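PDB 7A0Q: CrtC domain-containing protein from Fusarium vanettenii 77-13-4, which probably adds water to the prenyl side chain of the plant defence compound kievitone, a lyase-type hydration that detoxifies it for the fungus. Local coordinates for residues Y64-T67 with E71-V74; A77-N82 with S108-I113; F168-T173 with D240-T245; Y274-A277 with T282-L285. One frame throughout, in Å; residues are numbered along the deposited sequence.

Contact 1 (Y64-T67 with E71-V74)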
loop_
_atom_site.group_PDB
_atom_site.type_symbol
_atom_site.label_atom_id
_atom_site.label_comp_id
_atom_site.label_asym_id
_atom_site.label_seq_id
_atom_site.Cartn_x
_atom_site.Cartn_y
_atom_site.Cartn_z
ATOM N N TYR A 64 -7.574 0.633 6.920
ATOM C CA TYR A 64 -7.425 0.789 8.359
ATOM C C TYR A 64 -8.829 0.953 8.927
ATOM O O TYR A 64 -9.457 1.997 8.732
ATOM C CB TYR A 64 -6.550 2.001 8.666
ATOM C CG TYR A 64 -5.185 1.974 7.999
ATOM C CD1 TYR A 64 -5.007 2.443 6.700
ATOM C CD2 TYR A 64 -4.077 1.476 8.680
ATOM C CE1 TYR A 64 -3.748 2.418 6.098
ATOM C CE2 TYR A 64 -2.830 1.447 8.102
ATOM C CZ TYR A 64 -2.667 1.916 6.813
ATOM O OH TYR A 64 -1.409 1.869 6.273
ATOM N N ILE A 65 -9.325 -0.080 9.612
ATOM C CA ILE A 65 -10.752 -0.246 9.867
ATOM C C ILE A 65 -11.026 -0.167 11.366
ATOM O O ILE A 65 -10.312 -0.779 12.163
ATOM C CB ILE A 65 -11.257 -1.589 9.304
ATOM C CG1 ILE A 65 -11.365 -1.533 7.772
ATOM C CG2 ILE A 65 -12.592 -1.976 9.944
ATOM C CD1 ILE A 65 -11.504 -2.888 7.129
ATOM N N THR A 66 -12.048 0.600 11.742
ATOM C CA THR A 66 -12.757 0.407 13.003
ATOM C C THR A 66 -14.152 -0.095 12.660
ATOM O O THR A 66 -14.828 0.499 11.815
ATOM C CB THR A 66 -12.856 1.698 13.822
ATOM O OG1 THR A 66 -11.559 2.287 13.978
ATOM C CG2 THR A 66 -13.444 1.403 15.207
ATOM N N THR A 67 -14.570 -1.201 13.287
ATOM C CA THR A 67 -15.905 -1.722 13.045
ATOM C C THR A 67 -16.920 -0.993 13.923
ATOM O O THR A 67 -16.559 -0.230 14.825
ATOM C CB THR A 67 -15.970 -3.221 13.322
ATOM O OG1 THR A 67 -15.669 -3.444 14.702
ATOM C CG2 THR A 67 -14.971 -3.994 12.445
ATOM N N GLU A 71 -13.939 -2.744 17.075
ATOM C CA GLU A 71 -12.726 -3.515 16.830
ATOM C C GLU A 71 -11.942 -2.889 15.681
ATOM O O GLU A 71 -12.526 -2.318 14.758
ATOM C CB GLU A 71 -13.041 -4.968 16.479
ATOM C CG GLU A 71 -13.922 -5.705 17.476
ATOM C CD GLU A 71 -14.207 -7.118 17.011
ATOM O OE1 GLU A 71 -13.243 -7.873 16.778
ATOM O OE2 GLU A 71 -15.395 -7.470 16.863
ATOM N N GLN A 72 -10.622 -3.019 15.728
ATOM C CA GLN A 72 -9.780 -2.456 14.680
ATOM C C GLN A 72 -9.012 -3.541 13.937
ATOM O O GLN A 72 -8.496 -4.493 14.537
ATOM C CB GLN A 72 -8.827 -1.408 15.243
ATOM C CG GLN A 72 -9.578 -0.168 15.706
ATOM C CD GLN A 72 -8.678 1.005 15.968
ATOM O OE1 GLN A 72 -7.613 0.866 16.567
ATOM N NE2 GLN A 72 -9.103 2.179 15.524
ATOM N N TYR A 73 -8.934 -3.374 12.616
ATOM C CA TYR A 73 -8.278 -4.325 11.735
ATOM C C TYR A 73 -7.518 -3.552 10.675
ATOM O O TYR A 73 -7.848 -2.407 10.365
ATOM C CB TYR A 73 -9.278 -5.262 11.045
ATOM C CG TYR A 73 -10.046 -6.146 12.001
ATOM C CD1 TYR A 73 -11.194 -5.681 12.626
ATOM C CD2 TYR A 73 -9.621 -7.445 12.274
ATOM C CE1 TYR A 73 -11.899 -6.486 13.508
ATOM C CE2 TYR A 73 -10.325 -8.258 13.160
ATOM C CZ TYR A 73 -11.461 -7.767 13.770
ATOM O OH TYR A 73 -12.179 -8.557 14.647
ATOM N N VAL A 74 -6.498 -4.191 10.113
ATOM C CA VAL A 74 -5.864 -3.721 8.884
ATOM C C VAL A 74 -6.070 -4.814 7.845
ATOM O O VAL A 74 -5.726 -5.979 8.083
ATOM C CB VAL A 74 -4.376 -3.394 9.086
ATOM C CG1 VAL A 74 -3.717 -3.081 7.750
ATOM C CG2 VAL A 74 -4.219 -2.212 10.039
#
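Tyr64 to Thr67 and Glu71 to Val74 form the turn end of an antiparallel beta hairpin, strands 58-66 and 72-81, in the N-terminal half of the fold. The segments illustrate how a tight hairpin supplements its backbone ladder with side-chain bonds near the turn. Ile65 and Tyr73 are the hydrogen-bonded pair: Ile65 N gives to Tyr73 O at 2.9 Å and Tyr73 N to Ile65 O at 3.0 Å. Tyr64 with Val74 and Thr66 with Gln72 are non-hydrogen-bonded pairs whose side chains share the other face. There Gln72 runs extended alongside Thr66, so that its amide NE2 gives to Thr66 OG1 at 2.9 Å in an almost straight bond (174°) lying in the amide plane. Thr66 OG1 also bonds to Lys200 O, so two partners grip one hydroxyl. Further along, Val74 CG2 packs against Tyr64 CD2 at 3.9 Å, while the Tyr64 hydroxyl reaches Gln223. Next to the turn, Thr67 N gives to Glu71 O at 2.8 Å. The Thr67 hydroxyl sits between its own N and carbonyl carbon (chi1 62°), where OG1 takes the proton of Glu71 N at 3.0 Å and bonds to Asn69 in the turn. Its methyl CG2 is turned instead to Tyr73 CE1, 4.1 Å away. The Glu71 carboxylate receives Asn69 ND2 on OE2. Most of the polar side chains are thus satisfied, partly by each other and partly by Lys200, Gln223 and Asn69, and the turn is fixed by side-chain bonds as well as by its backbone.

Contact 2 (A77-N82 with S108-I113); sequences AHYLDN and SSTPNI. With NAG (2-acetamido-2-deoxy-beta-D-glucopyranose), chain D.
The Tyr79 ring is met at its edge by Thr110, whose hydroxyl oxygen lies in the ring plane, hydrogen-bonded to the phenol with Tyr79 OH 2.6 Å from Thr110 OG1. The two side chains approach from opposite directions, the tyrosine reaching out from strand 72-81 and the threonine in from the loop that follows strand 100-107. The second flat group, the Asp81 carboxylate, is approached differently: Thr110 OG1 gives to Asp81 OD1 at 2.6 Å from above the carboxylate plane, 37° out of it. With CG swung opposite its backbone N (chi1 179°), Asp81 carries OD1 to the threonine hydroxyl, which bridges a phenol and a carboxylate that do not touch each other. The same OD1 accepts from a water at 2.5 Å, and that water in turn takes the Thr110 N proton at 3.2 Å. A second water gives to Asn82 O at 2.7 Å and to Ser108 O at 2.9 Å, linking the two backbones. Thr86 of strand 86-94 touches Tyr79, Asp81 and Thr110 alike. The loop itself carries parts of two sites. Asn112, centre of an inverse gamma turn, carries N-acetylglucosamine through a covalent bond from ND2 to C1. Ser109 belongs, with Thr86 and Ser119, to a magnesium site whose ion is about 3 Å from the nearest atom of the Tyr79 side chain. The arrangement is that of a glycosylated, metal-binding surface loop fastened to the strand of a lipocalin-like sheet.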
loop_
_atom_site.group_PDB
_atom_site.type_symbol
_atom_site.label_atom_id
_atom_site.label_comp_id
_atom_site.label_asym_id
_atom_site.label_seq_id
_atom_site.Cartn_x
_atom_site.Cartn_y
_atom_site.Cartn_z
ATOM N N ALA A 77 -5.542 -5.931 0.238
ATOM C CA ALA A 77 -5.958 -6.589 -0.994
ATOM C C ALA A 77 -5.008 -6.169 -2.105
ATOM O O ALA A 77 -4.664 -4.988 -2.207
ATOM C CB ALA A 77 -7.389 -6.222 -1.386
ATOM N N HIS A 78 -4.598 -7.122 -2.946
ATOM C CA HIS A 78 -3.630 -6.799 -3.989
ATOM C C HIS A 78 -3.809 -7.725 -5.184
ATOM O O HIS A 78 -3.784 -8.947 -5.017
ATOM C CB HIS A 78 -2.212 -6.931 -3.437
ATOM C CG HIS A 78 -1.144 -6.701 -4.459
ATOM N ND1 HIS A 78 -0.012 -7.482 -4.533
ATOM C CD2 HIS A 78 -1.039 -5.784 -5.451
ATOM C CE1 HIS A 78 0.753 -7.047 -5.521
ATOM N NE2 HIS A 78 0.148 -6.024 -6.101
ATOM N N TYR A 79 -3.964 -7.146 -6.377
ATOM C CA TYR A 79 -3.965 -7.899 -7.630
ATOM C C TYR A 79 -2.775 -7.471 -8.473
ATOM O O TYR A 79 -2.543 -6.275 -8.657
ATOM C CB TYR A 79 -5.255 -7.674 -8.427
ATOM C CG TYR A 79 -5.342 -8.481 -9.711
ATOM C CD1 TYR A 79 -4.741 -8.036 -10.887
ATOM C CD2 TYR A 79 -6.044 -9.682 -9.745
ATOM C CE1 TYR A 79 -4.834 -8.775 -12.070
ATOM C CE2 TYR A 79 -6.139 -10.423 -10.921
ATOM C CZ TYR A 79 -5.529 -9.968 -12.070
ATOM O OH TYR A 79 -5.640 -10.706 -13.230
ATOM N N LEU A 80 -2.041 -8.445 -9.003
ATOM C CA LEU A 80 -0.897 -8.167 -9.864
ATOM C C LEU A 80 -1.087 -8.864 -11.204
ATOM O O LEU A 80 -1.332 -10.076 -11.250
ATOM C CB LEU A 80 0.412 -8.631 -9.211
ATOM C CG LEU A 80 1.657 -8.341 -10.060
ATOM C CD1 LEU A 80 1.925 -6.847 -10.137
ATOM C CD2 LEU A 80 2.880 -9.065 -9.523
ATOM N N ASP A 81 -0.976 -8.102 -12.289
ATOM C CA ASP A 81 -0.879 -8.683 -13.620
ATOM C C ASP A 81 0.587 -8.799 -14.010
ATOM O O ASP A 81 1.352 -7.846 -13.847
ATOM C CB ASP A 81 -1.626 -7.859 -14.664
ATOM C CG ASP A 81 -1.488 -8.462 -16.048
ATOM O OD1 ASP A 81 -2.060 -9.552 -16.263
ATOM O OD2 ASP A 81 -0.777 -7.880 -16.896
ATOM N N ASN A 82 0.970 -9.962 -14.529
ATOM C CA ASN A 82 2.348 -10.259 -14.902
ATOM C C ASN A 82 2.312 -11.134 -16.146
ATOM O O ASN A 82 1.333 -11.858 -16.354
ATOM C CB ASN A 82 3.076 -10.959 -13.739
ATOM C CG ASN A 82 4.464 -11.439 -14.102
ATOM O OD1 ASN A 82 4.636 -12.538 -14.631
ATOM N ND2 ASN A 82 5.464 -10.622 -13.808
ATOM N N SER A 108 -4.132 -16.958 -14.342
ATOM C CA SER A 108 -3.378 -17.063 -15.582
ATOM C C SER A 108 -3.349 -15.781 -16.397
ATOM O O SER A 108 -2.307 -15.460 -16.980
ATOM C CB SER A 108 -3.925 -18.211 -16.443
ATOM O OG SER A 108 -5.304 -18.055 -16.687
ATOM N N SER A 109 -4.438 -15.010 -16.440
ATOM C CA SER A 109 -4.471 -13.834 -17.299
ATOM C C SER A 109 -5.425 -12.787 -16.736
ATOM O O SER A 109 -6.250 -13.061 -15.862
ATOM C CB SER A 109 -4.879 -14.201 -18.729
ATOM O OG SER A 109 -6.217 -14.656 -18.757
ATOM N N THR A 110 -5.297 -11.573 -17.269
ATOM C CA THR A 110 -6.142 -10.439 -16.925
ATOM C C THR A 110 -6.929 -10.024 -18.157
ATOM O O THR A 110 -6.315 -9.709 -19.193
ATOM C CB THR A 110 -5.298 -9.264 -16.427
ATOM O OG1 THR A 110 -4.503 -9.684 -15.312
ATOM C CG2 THR A 110 -6.199 -8.099 -16.016
ATOM N N PRO A 111 -8.259 -10.017 -18.111
ATOM C CA PRO A 111 -9.035 -9.565 -19.272
ATOM C C PRO A 111 -8.636 -8.156 -19.690
ATOM O O PRO A 111 -8.501 -7.254 -18.857
ATOM C CB PRO A 111 -10.482 -9.622 -18.774
ATOM C CG PRO A 111 -10.455 -10.685 -17.705
ATOM C CD PRO A 111 -9.118 -10.540 -17.033
ATOM N N ASN A 112 -8.433 -7.975 -20.991
ATOM C CA ASN A 112 -8.036 -6.675 -21.534
ATOM C C ASN A 112 -9.309 -5.897 -21.850
ATOM O O ASN A 112 -9.859 -5.976 -22.949
ATOM C CB ASN A 112 -7.140 -6.842 -22.758
ATOM C CG ASN A 112 -6.779 -5.519 -23.389
ATOM O OD1 ASN A 112 -6.930 -4.472 -22.773
ATOM N ND2 ASN A 112 -6.306 -5.556 -24.629
ATOM N N ILE A 113 -9.789 -5.137 -20.862
ATOM C CA ILE A 113 -11.039 -4.399 -20.961
ATOM C C ILE A 113 -10.797 -2.961 -20.522
ATOM O O ILE A 113 -9.785 -2.640 -19.893
ATOM C CB ILE A 113 -12.159 -5.041 -20.116
ATOM C CG1 ILE A 113 -11.761 -5.080 -18.636
ATOM C CG2 ILE A 113 -12.467 -6.457 -20.609
ATOM C CD1 ILE A 113 -12.845 -5.665 -17.723
HETATM C C1 NAG D . -5.967 -4.333 -25.314
HETATM C C2 NAG D . -4.469 -4.271 -25.681
HETATM C C3 NAG D . -4.171 -3.090 -26.611
HETATM C C4 NAG D . -5.145 -3.034 -27.778
HETATM C C5 NAG D . -6.565 -3.027 -27.241
HETATM C C6 NAG D . -7.621 -2.961 -28.321
HETATM C C7 NAG D . -2.814 -5.112 -24.063
HETATM C C8 NAG D . -2.077 -4.822 -22.788
HETATM N N2 NAG D . -3.666 -4.167 -24.473
HETATM O O3 NAG D . -2.843 -3.219 -27.105
HETATM O O4 NAG D . -4.928 -1.858 -28.548
HETATM O O5 NAG D . -6.773 -4.241 -26.512
HETATM O O6 NAG D . -7.954 -4.250 -28.821
HETATM O O7 NAG D . -2.647 -6.154 -24.690
HETATM O O HOH W 1 -2.370 -11.041 -18.307
HETATM O O HOH W 2 -0.685 -13.154 -17.605
#

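Contact 3 (F168-T173 with D240-T245)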
loop_
_atom_site.group_PDB
_atom_site.type_symbol
_atom_site.label_atom_id
_atom_site.label_comp_id
_atom_site.label_asym_id
_atom_site.label_seq_id
_atom_site.Cartn_x
_atom_site.Cartn_y
_atom_site.Cartn_z
ATOM N N PHE A 168 12.285 3.055 -11.988
ATOM C CA PHE A 168 11.991 1.875 -11.163
ATOM C C PHE A 168 12.497 0.652 -11.911
ATOM O O PHE A 168 11.845 0.175 -12.846
ATOM C CB PHE A 168 10.494 1.773 -10.893
ATOM C CG PHE A 168 10.094 0.666 -9.944
ATOM C CD1 PHE A 168 10.377 0.750 -8.599
ATOM C CD2 PHE A 168 9.384 -0.439 -10.406
ATOM C CE1 PHE A 168 9.995 -0.242 -7.717
ATOM C CE2 PHE A 168 8.982 -1.443 -9.526
ATOM C CZ PHE A 168 9.292 -1.342 -8.180
ATOM N N GLY A 169 13.649 0.142 -11.494
ATOM C CA GLY A 169 14.304 -0.895 -12.262
ATOM C C GLY A 169 14.968 -0.303 -13.487
ATOM O O GLY A 169 15.465 0.828 -13.445
ATOM N N GLU A 170 14.948 -1.037 -14.595
ATOM C CA GLU A 170 15.609 -0.564 -15.804
ATOM C C GLU A 170 14.834 0.534 -16.520
ATOM O O GLU A 170 15.404 1.204 -17.389
ATOM C CB GLU A 170 15.859 -1.736 -16.755
ATOM C CG GLU A 170 17.019 -1.487 -17.703
ATOM C CD GLU A 170 17.238 -2.623 -18.691
ATOM O OE1 GLU A 170 16.311 -3.437 -18.897
ATOM O OE2 GLU A 170 18.343 -2.689 -19.265
ATOM N N GLY A 171 13.576 0.767 -16.155
ATOM C CA GLY A 171 12.759 1.759 -16.831
ATOM C C GLY A 171 11.878 2.540 -15.876
ATOM O O GLY A 171 12.284 2.830 -14.746
ATOM N N LEU A 172 10.671 2.875 -16.317
ATOM C CA LEU A 172 9.794 3.790 -15.600
ATOM C C LEU A 172 8.691 3.048 -14.856
ATOM O O LEU A 172 8.243 1.974 -15.269
ATOM C CB LEU A 172 9.171 4.789 -16.577
ATOM C CG LEU A 172 10.215 5.594 -17.350
ATOM C CD1 LEU A 172 9.579 6.252 -18.568
ATOM C CD2 LEU A 172 10.848 6.616 -16.427
ATOM N N THR A 173 8.273 3.622 -13.730
ATOM C CA THR A 173 7.006 3.258 -13.121
ATOM C C THR A 173 6.132 4.496 -13.011
ATOM O O THR A 173 6.608 5.634 -13.004
ATOM C CB THR A 173 7.178 2.608 -11.737
ATOM O OG1 THR A 173 5.950 1.947 -11.369
ATOM C CG2 THR A 173 7.518 3.644 -10.670
ATOM N N ASP A 240 19.558 0.583 -7.705
ATOM C CA ASP A 240 19.456 0.647 -9.157
ATOM C C ASP A 240 20.764 0.125 -9.738
ATOM O O ASP A 240 21.741 0.882 -9.832
ATOM C CB ASP A 240 19.197 2.087 -9.621
ATOM C CG ASP A 240 19.063 2.200 -11.126
ATOM O OD1 ASP A 240 19.408 1.239 -11.850
ATOM O OD2 ASP A 240 18.603 3.257 -11.604
ATOM N N PRO A 241 20.835 -1.144 -10.152
ATOM C CA PRO A 241 22.087 -1.673 -10.713
ATOM C C PRO A 241 22.313 -1.289 -12.162
ATOM O O PRO A 241 23.392 -1.564 -12.702
ATOM C CB PRO A 241 21.911 -3.188 -10.576
ATOM C CG PRO A 241 20.433 -3.380 -10.739
ATOM C CD PRO A 241 19.783 -2.173 -10.083
ATOM N N PHE A 242 21.330 -0.669 -12.806
ATOM C CA PHE A 242 21.493 -0.240 -14.186
ATOM C C PHE A 242 22.211 1.102 -14.250
ATOM O O PHE A 242 23.161 1.270 -15.024
ATOM C CB PHE A 242 20.120 -0.188 -14.863
ATOM C CG PHE A 242 19.305 -1.444 -14.649
ATOM C CD1 PHE A 242 19.508 -2.570 -15.443
ATOM C CD2 PHE A 242 18.372 -1.514 -13.623
ATOM C CE1 PHE A 242 18.768 -3.734 -15.232
ATOM C CE2 PHE A 242 17.637 -2.675 -13.409
ATOM C CZ PHE A 242 17.843 -3.783 -14.215
ATOM N N ARG A 243 21.791 2.056 -13.422
ATOM C CA ARG A 243 22.503 3.315 -13.264
ATOM C C ARG A 243 23.612 3.244 -12.229
ATOM O O ARG A 243 24.404 4.189 -12.135
ATOM C CB ARG A 243 21.535 4.420 -12.849
ATOM C CG ARG A 243 20.555 4.793 -13.895
ATOM C CD ARG A 243 19.609 5.816 -13.291
ATOM N NE ARG A 243 18.705 6.358 -14.286
ATOM C CZ ARG A 243 17.720 7.202 -14.000
ATOM N NH1 ARG A 243 17.531 7.598 -12.741
ATOM N NH2 ARG A 243 16.939 7.648 -14.969
ATOM N N ASN A 244 23.673 2.162 -11.451
ATOM C CA ASN A 244 24.605 2.014 -10.333
ATOM C C ASN A 244 24.462 3.172 -9.344
ATOM O O ASN A 244 25.400 3.921 -9.071
ATOM C CB ASN A 244 26.047 1.874 -10.833
ATOM C CG ASN A 244 26.285 0.547 -11.517
ATOM O OD1 ASN A 244 26.296 0.462 -12.745
ATOM N ND2 ASN A 244 26.462 -0.504 -10.724
ATOM N N THR A 245 23.246 3.302 -8.810
ATOM C CA THR A 245 22.921 4.279 -7.781
ATOM C C THR A 245 21.990 3.619 -6.774
ATOM O O THR A 245 21.451 2.537 -7.014
ATOM C CB THR A 245 22.232 5.532 -8.360
ATOM O OG1 THR A 245 21.062 5.139 -9.095
ATOM C CG2 THR A 245 23.178 6.321 -9.280
HETATM O O HOH W 3 17.537 2.568 -14.183
#
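Glu170 lies across one face of the Phe242 ring, a CH-pi contact in which its CB stands 3.7 Å from the ring centroid and only 5° off the ring normal. CG stands opposite the backbone N (chi1 -155°) and the chain runs extended, which lays CG 3.5 Å from Phe242 CD1, its carboxylate tilted 26° to the ring. The backbone joins in, with Glu170 N 3.4 Å from Phe242 CE2. Pro241 CG covers the opposite face, offset toward the rim, which places the ring between an aliphatic chain and a proline. A water gives to Gly169 O at 2.8 Å and to Asp240 OD2 at 2.9 Å. The other carboxylate oxygen serves its own loop: Asp240 OD1 accepts from Phe242 N at 2.9 Å and from Arg243 N at 3.0 Å, an Asx turn within an Asx motif that sets the loop bearing Phe242. Across from it, Gly169 takes the positive phi of a type II' turn running from Phe168 to Gly171. Two hairpin ends therefore meet here: the turn between strands 158-168 and 171-189, and the loop between strands 232-240 and 245-253, with Ala214 of the linking chain touching both Glu170 and Phe242.

Contact 4 (Y274-A277 with T282-L285); sequences YESA and TYPL
Tyr274 and Tyr283 are the hydrogen-bonded pair at the end of an antiparallel hairpin, strands 259-275 and 282-291 of the C-terminal lipocalin-like barrel. Tyr283 N gives to Tyr274 O at 2.8 Å; Tyr274 N returns the bond to Tyr283 O at 3.0 Å. Both backbone groups of the pair are thereby satisfied across the strands. Their side chains lie alongside each other, pointing the same way, and Tyr283 CD2 comes to the edge of the Tyr274 ring, 3.9 Å from Tyr274 CD2. Leu285 extends this apolar strip, its CD2 4.2 Å from Tyr274 CB. Beyond the pair, Ser276 CB rests 3.8 Å from Tyr283 CE2. The polar ends of these two residues find the same third party: Ser276 OG and Tyr283 OH both bond to Glu307 OE2 on strand 295-308, while Glu307 OE1 accepts from Ala277 N. One carboxylate of the neighbouring strand thus serves a backbone amide and two hydroxyls. On the other face, Glu275 bends at its second torsion (chi2 -74°) and swings its carboxylate over to Thr282. The hydroxyl of Thr282 is modelled close to both carboxylate oxygens, but its position is less certain there, and the detail of that bonding is doubtful. The chemistry therefore differs between faces: a largely exposed glutamate bent toward a threonine on one, and on the other a buried tyrosine which, with Ser276 just past the strand, bonds to Glu307, whose negative charge these several donors would be expected to stabilise.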
loop_
_atom_site.group_PDB
_atom_site.type_symbol
_atom_site.label_atom_id
_atom_site.label_comp_id
_atom_site.label_asym_id
_atom_site.label_seq_id
_atom_site.Cartn_x
_atom_site.Cartn_y
_atom_site.Cartn_z
ATOM N N TYR A 274 11.761 -11.560 11.523
ATOM C CA TYR A 274 10.809 -12.604 11.163
ATOM C C TYR A 274 11.387 -13.398 10.004
ATOM O O TYR A 274 11.637 -12.839 8.930
ATOM C CB TYR A 274 9.440 -12.034 10.775
ATOM C CG TYR A 274 8.464 -13.138 10.431
ATOM C CD1 TYR A 274 8.010 -14.015 11.414
ATOM C CD2 TYR A 274 8.028 -13.335 9.124
ATOM C CE1 TYR A 274 7.141 -15.038 11.113
ATOM C CE2 TYR A 274 7.146 -14.364 8.813
ATOM C CZ TYR A 274 6.711 -15.215 9.817
ATOM O OH TYR A 274 5.841 -16.247 9.537
ATOM N N GLU A 275 11.599 -14.695 10.209
ATOM C CA GLU A 275 12.050 -15.546 9.117
ATOM C C GLU A 275 10.875 -15.899 8.216
ATOM O O GLU A 275 9.826 -16.334 8.694
ATOM C CB GLU A 275 12.716 -16.818 9.648
ATOM C CG GLU A 275 13.982 -16.574 10.453
ATOM C CD GLU A 275 15.166 -16.191 9.583
ATOM O OE1 GLU A 275 15.071 -16.314 8.342
ATOM O OE2 GLU A 275 16.211 -15.773 10.139
ATOM N N SER A 276 11.062 -15.703 6.913
ATOM C CA SER A 276 10.042 -16.036 5.930
ATOM C C SER A 276 9.671 -17.510 6.003
ATOM O O SER A 276 10.529 -18.376 6.201
ATOM C CB SER A 276 10.544 -15.701 4.526
ATOM O OG SER A 276 9.609 -16.115 3.548
ATOM N N ALA A 277 8.382 -17.797 5.815
ATOM C CA ALA A 277 7.943 -19.181 5.692
ATOM C C ALA A 277 8.574 -19.880 4.495
ATOM O O ALA A 277 8.611 -21.115 4.463
ATOM C CB ALA A 277 6.415 -19.244 5.582
ATOM N N THR A 282 15.261 -13.319 5.818
ATOM C CA THR A 282 14.963 -12.859 7.169
ATOM C C THR A 282 14.558 -11.392 7.103
ATOM O O THR A 282 15.359 -10.545 6.692
ATOM C CB THR A 282 16.178 -13.013 8.082
ATOM O OG1 THR A 282 16.691 -14.344 7.972
ATOM C CG2 THR A 282 15.807 -12.722 9.523
ATOM N N TYR A 283 13.329 -11.092 7.524
ATOM C CA TYR A 283 12.889 -9.700 7.484
ATOM C C TYR A 283 13.292 -8.968 8.763
ATOM O O TYR A 283 13.119 -9.500 9.860
ATOM C CB TYR A 283 11.373 -9.612 7.333
ATOM C CG TYR A 283 10.806 -10.323 6.128
ATOM C CD1 TYR A 283 11.037 -9.851 4.841
ATOM C CD2 TYR A 283 10.021 -11.461 6.279
ATOM C CE1 TYR A 283 10.508 -10.502 3.739
ATOM C CE2 TYR A 283 9.496 -12.117 5.183
ATOM C CZ TYR A 283 9.732 -11.631 3.918
ATOM O OH TYR A 283 9.201 -12.289 2.837
ATOM N N PRO A 284 13.802 -7.741 8.654
ATOM C CA PRO A 284 13.910 -6.886 9.837
ATOM C C PRO A 284 12.528 -6.416 10.267
ATOM O O PRO A 284 11.586 -6.371 9.470
ATOM C CB PRO A 284 14.765 -5.716 9.348
ATOM C CG PRO A 284 14.409 -5.611 7.885
ATOM C CD PRO A 284 14.140 -7.019 7.412
ATOM N N LEU A 285 12.407 -6.055 11.548
ATOM C CA LEU A 285 11.119 -5.658 12.111
ATOM C C LEU A 285 11.133 -4.263 12.731
ATOM O O LEU A 285 10.133 -3.853 13.321
ATOM C CB LEU A 285 10.642 -6.679 13.149
ATOM C CG LEU A 285 10.215 -8.040 12.605
ATOM C CD1 LEU A 285 9.622 -8.876 13.724
ATOM C CD2 LEU A 285 9.193 -7.893 11.467
#

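From the N terminus, contact 1 closes first, a short turn between strands 58-66 and 72-81. Strand 72-81 then runs on into contact 2, whose centre is about 27 Å from that of contact 1; this one closes a loop of 25 residues and fastens the segment after strand 100-107. Contact 3 spans 66 residues and ties the N-terminal sheet system to the C-terminal barrel, on the opposite side of the chain's centre from contact 1. Contact 4 closes a second short hairpin, within the barrel. All four follow in series, none nesting in or crossing another; among them, contact 3 is the one whose two segments come from different halves.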